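Local structure of nitrite transporter NirC (Salmonella enterica subsp. enterica serovar Typhimurium, 4FC4) at residues L207-H212 / Y217-I222; L44-G49 / T135-S140. The protein forms a pentameric channel of the formate/nitrite transporter family that carries nitrite into and out of the cell across the cytoplasmic membrane. All coordinates share one frame; numbering follows the deposited sequence.

Interaction 1 of 2, residues L207-H212 / Y217-I222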
ATOM      1  N   LEU B 207      14.357 -21.668  18.230  1.00 43.81           N
ATOM      2  CA  LEU B 207      14.246 -22.365  16.957  1.00 44.60           C
ATOM      3  C   LEU B 207      15.546 -23.071  16.546  1.00 48.12           C
ATOM      4  O   LEU B 207      15.537 -24.240  16.174  1.00 51.71           O
ATOM      5  CB  LEU B 207      13.886 -21.348  15.872  1.00 44.29           C
ATOM      6  CG  LEU B 207      12.461 -20.811  15.853  1.00 41.03           C
ATOM      7  CD1 LEU B 207      12.382 -19.774  14.754  1.00 44.75           C
ATOM      8  CD2 LEU B 207      11.425 -21.938  15.675  1.00 42.46           C
ATOM      9  N   SER B 208      16.675 -22.370  16.592  1.00 49.36           N
ATOM     10  CA  SER B 208      17.912 -23.046  16.310  1.00 51.22           C
ATOM     11  C   SER B 208      18.193 -24.130  17.366  1.00 54.54           C
ATOM     12  O   SER B 208      18.657 -25.249  17.032  1.00 60.22           O
ATOM     13  CB  SER B 208      19.080 -22.073  16.166  1.00 49.75           C
ATOM     14  OG  SER B 208      20.228 -22.829  15.828  1.00 51.53           O
ATOM     15  N   TRP B 209      17.888 -23.831  18.628  1.00 54.67           N
ATOM     16  CA  TRP B 209      18.146 -24.797  19.716  1.00 55.46           C
ATOM     17  C   TRP B 209      17.401 -26.089  19.515  1.00 57.95           C
ATOM     18  O   TRP B 209      17.967 -27.177  19.727  1.00 58.79           O
ATOM     19  CB  TRP B 209      17.830 -24.204  21.094  1.00 54.11           C
ATOM     20  CG  TRP B 209      18.293 -25.092  22.224  1.00 55.97           C
ATOM     21  CD1 TRP B 209      17.503 -25.801  23.126  1.00 56.10           C
ATOM     22  CD2 TRP B 209      19.687 -25.421  22.599  1.00 58.75           C
ATOM     23  NE1 TRP B 209      18.278 -26.521  24.013  1.00 59.66           N
ATOM     24  CE2 TRP B 209      19.594 -26.343  23.762  1.00 61.64           C
ATOM     25  CE3 TRP B 209      20.953 -25.057  22.119  1.00 59.85           C
ATOM     26  CZ2 TRP B 209      20.729 -26.860  24.394  1.00 60.98           C
ATOM     27  CZ3 TRP B 209      22.090 -25.583  22.771  1.00 61.43           C
ATOM     28  CH2 TRP B 209      21.973 -26.464  23.882  1.00 60.89           C
ATOM     29  N   PHE B 210      16.126 -25.989  19.096  1.00 55.47           N
ATOM     30  CA  PHE B 210      15.304 -27.188  18.914  1.00 53.86           C
ATOM     31  C   PHE B 210      15.599 -27.863  17.572  1.00 55.33           C
ATOM     32  O   PHE B 210      15.008 -28.864  17.247  1.00 56.54           O
ATOM     33  CB  PHE B 210      13.794 -26.889  19.015  1.00 52.63           C
ATOM     34  CG  PHE B 210      13.356 -26.263  20.327  1.00 53.43           C
ATOM     35  CD1 PHE B 210      13.865 -26.719  21.562  1.00 53.88           C
ATOM     36  CD2 PHE B 210      12.397 -25.226  20.324  1.00 49.24           C
ATOM     37  CE1 PHE B 210      13.470 -26.117  22.751  1.00 57.43           C
ATOM     38  CE2 PHE B 210      11.979 -24.639  21.506  1.00 50.13           C
ATOM     39  CZ  PHE B 210      12.510 -25.083  22.729  1.00 55.08           C
ATOM     40  N   GLY B 211      16.496 -27.325  16.774  1.00 53.23           N
ATOM     41  CA  GLY B 211      16.728 -27.902  15.466  1.00 56.70           C
ATOM     42  C   GLY B 211      18.104 -28.502  15.426  1.00 59.82           C
ATOM     43  O   GLY B 211      18.729 -28.684  16.476  1.00 62.45           O
ATOM     44  N   HIS B 212      18.563 -28.761  14.212  1.00 58.40           N
ATOM     45  CA  HIS B 212      19.803 -29.417  13.953  1.00 61.30           C
ATOM     46  C   HIS B 212      20.870 -28.335  13.920  1.00 63.88           C
ATOM     47  O   HIS B 212      21.398 -27.994  12.856  1.00 68.81           O
ATOM     48  CB  HIS B 212      19.626 -30.149  12.621  1.00 65.32           C
ATOM     49  CG  HIS B 212      20.780 -31.069  12.220  1.00 75.97           C
ATOM     50  ND1 HIS B 212      21.416 -31.879  13.090  1.00 81.01           N
ATOM     51  CD2 HIS B 212      21.374 -31.302  10.958  1.00 75.15           C
ATOM     52  CE1 HIS B 212      22.371 -32.571  12.431  1.00 84.35           C
ATOM     53  NE2 HIS B 212      22.338 -32.208  11.130  1.00 80.49           N
ATOM     54  N   TYR B 217      27.231 -24.000  18.792  1.00 62.51           N
ATOM     55  CA  TYR B 217      26.063 -23.214  19.243  1.00 61.73           C
ATOM     56  C   TYR B 217      25.654 -23.682  20.631  1.00 62.53           C
ATOM     57  O   TYR B 217      25.198 -24.822  20.778  1.00 62.25           O
ATOM     58  CB  TYR B 217      24.881 -23.469  18.297  1.00 58.22           C
ATOM     59  CG  TYR B 217      23.620 -22.708  18.630  1.00 56.54           C
ATOM     60  CD1 TYR B 217      23.543 -21.325  18.402  1.00 55.92           C
ATOM     61  CD2 TYR B 217      22.490 -23.359  19.131  1.00 55.37           C
ATOM     62  CE1 TYR B 217      22.400 -20.605  18.700  1.00 54.16           C
ATOM     63  CE2 TYR B 217      21.332 -22.652  19.440  1.00 51.74           C
ATOM     64  CZ  TYR B 217      21.278 -21.269  19.206  1.00 52.95           C
ATOM     65  OH  TYR B 217      20.148 -20.494  19.474  1.00 45.04           O
ATOM     66  N   THR B 218      25.800 -22.807  21.633  1.00 61.97           N
ATOM     67  CA  THR B 218      25.676 -23.224  23.061  1.00 64.08           C
ATOM     68  C   THR B 218      24.758 -22.288  23.867  1.00 61.74           C
ATOM     69  O   THR B 218      24.463 -21.167  23.414  1.00 60.45           O
ATOM     70  CB  THR B 218      27.038 -23.226  23.781  1.00 63.76           C
ATOM     71  OG1 THR B 218      27.364 -21.866  24.087  1.00 62.33           O
ATOM     72  CG2 THR B 218      28.148 -23.889  22.932  1.00 61.06           C
ATOM     73  N   LEU B 219      24.327 -22.726  25.048  1.00 58.39           N
ATOM     74  CA  LEU B 219      23.462 -21.873  25.871  1.00 61.54           C
ATOM     75  C   LEU B 219      24.216 -20.646  26.372  1.00 62.04           C
ATOM     76  O   LEU B 219      23.637 -19.555  26.536  1.00 57.23           O
ATOM     77  CB  LEU B 219      22.899 -22.619  27.062  1.00 63.10           C
ATOM     78  CG  LEU B 219      21.856 -23.703  26.915  1.00 66.37           C
ATOM     79  CD1 LEU B 219      22.212 -24.826  27.885  1.00 69.31           C
ATOM     80  CD2 LEU B 219      20.470 -23.117  27.201  1.00 68.15           C
ATOM     81  N   ALA B 220      25.511 -20.831  26.626  1.00 65.99           N
ATOM     82  CA  ALA B 220      26.405 -19.716  26.933  1.00 66.96           C
ATOM     83  C   ALA B 220      26.443 -18.676  25.763  1.00 64.65           C
ATOM     84  O   ALA B 220      26.310 -17.467  26.001  1.00 65.03           O
ATOM     85  CB  ALA B 220      27.783 -20.228  27.308  1.00 65.87           C
ATOM     86  N   GLY B 221      26.548 -19.138  24.517  1.00 61.33           N
ATOM     87  CA  GLY B 221      26.386 -18.243  23.369  1.00 60.85           C
ATOM     88  C   GLY B 221      25.068 -17.487  23.353  1.00 60.44           C
ATOM     89  O   GLY B 221      25.033 -16.254  23.101  1.00 61.10           O
ATOM     90  N   ILE B 222      23.968 -18.207  23.612  1.00 58.08           N
ATOM     91  CA  ILE B 222      22.648 -17.563  23.633  1.00 56.54           C
ATOM     92  C   ILE B 222      22.571 -16.505  24.751  1.00 55.73           C
ATOM     93  O   ILE B 222      22.175 -15.377  24.508  1.00 52.19           O
ATOM     94  CB  ILE B 222      21.489 -18.565  23.723  1.00 57.13           C
ATOM     95  CG1 ILE B 222      21.428 -19.411  22.444  1.00 54.38           C
ATOM     96  CG2 ILE B 222      20.166 -17.812  23.903  1.00 56.94           C
ATOM     97  CD1 ILE B 222      20.580 -20.665  22.542  1.00 51.78           C
TER
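Trp-209 and Tyr-217 carry most of this contact, which joins the C-terminal end of helix 198-209 to the start of helix 219-248 across the short loop linking these two successive helices of the formate/nitrite transporter fold. Their alpha carbons, CA of Trp-209 and CA of Tyr-217, are 8.1 Å apart, and the contact is made by side chains, without a hydrogen bond between the segments. In Trp-209, chi1 of -171° puts CG opposite the main-chain N, and chi2 of -112° turns the benzo ring, with CE3, CZ3 and CH2, to the other segment. Its CE3 meets CE2 of Tyr-217 at 3.6 Å, the phenol carbon lying at the indole edge near the plane, and the two side chains run at a slant to one another. The carbonyl O of Tyr-217 lies in the indole plane at the ring edge, 3.8 Å from CZ3 of Trp-209. One indole face is covered by Leu-219, whose CG sits 4.1 Å from CH2 of Trp-209, displaced toward the rim. On the phenol, OG of Ser-208 lies 3.7 Å above one face of the Tyr-217 ring, again off centre. The phenol hydroxyl is hydrogen-bonded to the backbone O of Phe-205 of helix 198-209, three residues before Ser-208, and this tethers the ring to the helix it packs on. His-213, in the connecting loop, stacks on the Trp-209 ring. Thr-218 occupies the N-cap position of helix 219-248: its OG1 accepts from N of Gly-221 at 2.9 Å, with a nearly straight N-H...O angle of 172°.

Interaction 2 of 2, residues L44-G49 / T135-S140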
ATOM      1  N   LEU B  44       8.070 -16.149  10.167  1.00 36.65           N
ATOM      2  CA  LEU B  44       7.661 -15.706   8.829  1.00 37.08           C
ATOM      3  C   LEU B  44       8.905 -15.297   8.035  1.00 38.19           C
ATOM      4  O   LEU B  44       9.143 -15.754   6.910  1.00 38.81           O
ATOM      5  CB  LEU B  44       6.657 -14.546   8.886  1.00 32.24           C
ATOM      6  CG  LEU B  44       6.435 -13.808   7.540  1.00 35.04           C
ATOM      7  CD1 LEU B  44       6.077 -14.778   6.398  1.00 30.70           C
ATOM      8  CD2 LEU B  44       5.309 -12.785   7.710  1.00 35.16           C
ATOM      9  N   ILE B  45       9.740 -14.465   8.637  1.00 40.27           N
ATOM     10  CA  ILE B  45      10.771 -13.822   7.808  1.00 38.98           C
ATOM     11  C   ILE B  45      11.942 -14.772   7.609  1.00 40.28           C
ATOM     12  O   ILE B  45      12.575 -14.741   6.595  1.00 41.45           O
ATOM     13  CB  ILE B  45      11.239 -12.473   8.379  1.00 37.40           C
ATOM     14  CG1 ILE B  45      11.907 -12.684   9.757  1.00 35.33           C
ATOM     15  CG2 ILE B  45      10.080 -11.473   8.445  1.00 34.68           C
ATOM     16  CD1 ILE B  45      12.768 -11.497  10.180  1.00 35.02           C
ATOM     17  N   PHE B  46      12.206 -15.651   8.564  1.00 43.26           N
ATOM     18  CA  PHE B  46      13.192 -16.712   8.306  1.00 42.50           C
ATOM     19  C   PHE B  46      12.739 -17.759   7.289  1.00 41.81           C
ATOM     20  O   PHE B  46      13.543 -18.237   6.537  1.00 41.85           O
ATOM     21  CB  PHE B  46      13.692 -17.303   9.605  1.00 38.77           C
ATOM     22  CG  PHE B  46      14.705 -16.442  10.236  1.00 40.76           C
ATOM     23  CD1 PHE B  46      14.307 -15.251  10.891  1.00 41.07           C
ATOM     24  CD2 PHE B  46      16.087 -16.728  10.093  1.00 42.32           C
ATOM     25  CE1 PHE B  46      15.255 -14.382  11.443  1.00 39.75           C
ATOM     26  CE2 PHE B  46      17.031 -15.883  10.661  1.00 44.08           C
ATOM     27  CZ  PHE B  46      16.608 -14.715  11.348  1.00 44.94           C
ATOM     28  N   THR B  47      11.451 -18.081   7.235  1.00 37.96           N
ATOM     29  CA  THR B  47      10.943 -18.929   6.184  1.00 37.68           C
ATOM     30  C   THR B  47      11.183 -18.269   4.838  1.00 40.92           C
ATOM     31  O   THR B  47      11.612 -18.918   3.885  1.00 45.78           O
ATOM     32  CB  THR B  47       9.435 -19.190   6.424  1.00 38.96           C
ATOM     33  OG1 THR B  47       9.320 -19.706   7.777  1.00 45.56           O
ATOM     34  CG2 THR B  47       8.850 -20.231   5.437  1.00 33.23           C
ATOM     35  N   LEU B  48      10.922 -16.977   4.739  1.00 38.74           N
ATOM     36  CA  LEU B  48      11.042 -16.342   3.468  1.00 39.84           C
ATOM     37  C   LEU B  48      12.514 -16.208   3.072  1.00 44.06           C
ATOM     38  O   LEU B  48      12.887 -16.505   1.924  1.00 46.31           O
ATOM     39  CB  LEU B  48      10.314 -14.990   3.473  1.00 40.17           C
ATOM     40  CG  LEU B  48       8.777 -15.066   3.692  1.00 38.79           C
ATOM     41  CD1 LEU B  48       8.208 -13.641   3.809  1.00 39.21           C
ATOM     42  CD2 LEU B  48       8.093 -15.816   2.561  1.00 35.24           C
ATOM     43  N   GLY B  49      13.332 -15.752   4.019  1.00 43.32           N
ATOM     44  CA  GLY B  49      14.742 -15.477   3.775  1.00 43.51           C
ATOM     45  C   GLY B  49      15.445 -16.745   3.422  1.00 45.63           C
ATOM     46  O   GLY B  49      16.336 -16.731   2.579  1.00 53.08           O
ATOM     47  N   THR B 135      22.086 -26.477   7.150  1.00 58.52           N
ATOM     48  CA  THR B 135      22.329 -25.311   6.345  1.00 58.82           C
ATOM     49  C   THR B 135      21.320 -24.161   6.508  1.00 57.74           C
ATOM     50  O   THR B 135      21.586 -23.067   6.011  1.00 58.66           O
ATOM     51  CB  THR B 135      22.430 -25.662   4.867  1.00 61.48           C
ATOM     52  OG1 THR B 135      22.789 -24.468   4.187  1.00 67.39           O
ATOM     53  CG2 THR B 135      21.097 -26.137   4.326  1.00 58.35           C
ATOM     54  N   SER B 136      20.182 -24.413   7.169  1.00 53.87           N
ATOM     55  CA  SER B 136      19.183 -23.403   7.420  1.00 52.78           C
ATOM     56  C   SER B 136      19.743 -22.065   7.958  1.00 53.69           C
ATOM     57  O   SER B 136      20.578 -22.042   8.910  1.00 53.62           O
ATOM     58  CB  SER B 136      18.131 -23.932   8.405  1.00 51.29           C
ATOM     59  OG  SER B 136      17.276 -22.875   8.922  1.00 47.44           O
ATOM     60  N   ILE B 137      19.202 -20.962   7.426  1.00 46.90           N
ATOM     61  CA  ILE B 137      19.634 -19.646   7.885  1.00 46.93           C
ATOM     62  C   ILE B 137      19.328 -19.400   9.359  1.00 46.04           C
ATOM     63  O   ILE B 137      19.984 -18.560   9.976  1.00 49.28           O
ATOM     64  CB  ILE B 137      19.174 -18.448   6.980  1.00 44.16           C
ATOM     65  CG1 ILE B 137      17.657 -18.229   7.004  1.00 41.15           C
ATOM     66  CG2 ILE B 137      19.674 -18.671   5.549  1.00 47.12           C
ATOM     67  CD1 ILE B 137      17.238 -16.816   6.508  1.00 38.95           C
ATOM     68  N   VAL B 138      18.338 -20.104   9.898  1.00 45.90           N
ATOM     69  CA  VAL B 138      18.063 -20.100  11.339  1.00 45.91           C
ATOM     70  C   VAL B 138      19.340 -20.480  12.075  1.00 45.81           C
ATOM     71  O   VAL B 138      19.723 -19.802  13.030  1.00 49.20           O
ATOM     72  CB  VAL B 138      16.841 -21.017  11.733  1.00 47.29           C
ATOM     73  CG1 VAL B 138      16.870 -21.521  13.177  1.00 44.58           C
ATOM     74  CG2 VAL B 138      15.497 -20.317  11.484  1.00 43.86           C
ATOM     75  N   HIS B 139      20.032 -21.519  11.622  1.00 47.91           N
ATOM     76  CA  HIS B 139      21.313 -21.922  12.293  1.00 48.46           C
ATOM     77  C   HIS B 139      22.487 -21.020  12.046  1.00 48.52           C
ATOM     78  O   HIS B 139      23.212 -20.702  13.002  1.00 52.07           O
ATOM     79  CB  HIS B 139      21.662 -23.371  12.033  1.00 46.06           C
ATOM     80  CG  HIS B 139      20.553 -24.291  12.392  1.00 48.35           C
ATOM     81  ND1 HIS B 139      20.071 -25.218  11.547  1.00 49.66           N
ATOM     82  CD2 HIS B 139      19.740 -24.326  13.525  1.00 48.89           C
ATOM     83  CE1 HIS B 139      19.034 -25.851  12.128  1.00 50.46           C
ATOM     84  NE2 HIS B 139      18.837 -25.309  13.342  1.00 49.91           N
ATOM     85  N   SER B 140      22.679 -20.554  10.807  1.00 44.63           N
ATOM     86  CA  SER B 140      23.841 -19.734  10.556  1.00 45.15           C
ATOM     87  C   SER B 140      23.649 -18.325  11.157  1.00 45.31           C
ATOM     88  O   SER B 140      24.582 -17.731  11.710  1.00 45.68           O
ATOM     89  CB  SER B 140      24.211 -19.731   9.092  1.00 44.20           C
ATOM     90  OG  SER B 140      23.130 -19.279   8.324  1.00 44.81           O
TER
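Ile-137 holds CG1 between its backbone N and carbonyl carbon (chi1 67°), and with chi2 extended at 161° the branch reaches CD1 out to the backbone of helix 24-51. Phe-46 has CG opposite its carbonyl carbon, on the side of the backbone N, and the ring's rotation about CB-CG brings CD2 to that branch. The two side chains cross at a slant: CD2 of Phe-46 is 3.8 Å from CD1 of Ile-137 and equally close to its CG1. Val-138 closes on the same ring carbon with its CG2, 3.9 Å from CD2 of Phe-46. This is the packing of the N-terminal end of helix 137-147 against the late part of helix 24-51, most of it predicted to be transmembrane, in the formate/nitrite transporter fold, with all four touching residues buried. Ser-136 is the N-cap of helix 137-147; its OG accepts from N of Val-138 at 3.1 Å, through a bent N-H...O angle of 139°, and the same OG is hydrogen-bonded to the backbone O of Leu-130. Asn-50 adds a polar tie, its OD1 accepting from N of Ile-137, while Leu-204 and Met-61 also touch Phe-46. The far side of the helix, at Leu-44, Thr-47 and Leu-48, packs on Ala-192 of a second subunit. One turn on from Phe-46, CD1 of Ile-137 comes to 3.6 Å from the carbonyl C of Gly-49, where the lack of a side chain leaves the methyl lying against bare main chain.

In the fold
Interaction 2 comes first along the chain, joining residues far apart in sequence, and interaction 1 follows as a short-range contact across the loop between successive helices. Their centres are 14 Å apart, on the same side of the chain's centre. Helix 137-147 is the bridge: its first turn makes interaction 2, and it also puts CG1 of Val-138 3.5 Å from N of Ser-208 on helix 198-209. His-139 of the same helix, with CE1, approaches O of His-212 at 3.3 Å. Helices 24-51, 137-147, 198-209 and 219-248 are thus joined in one continuous packing cluster, which on the helix 24-51 side lies beside the interface with a neighbouring subunit of the pentamer.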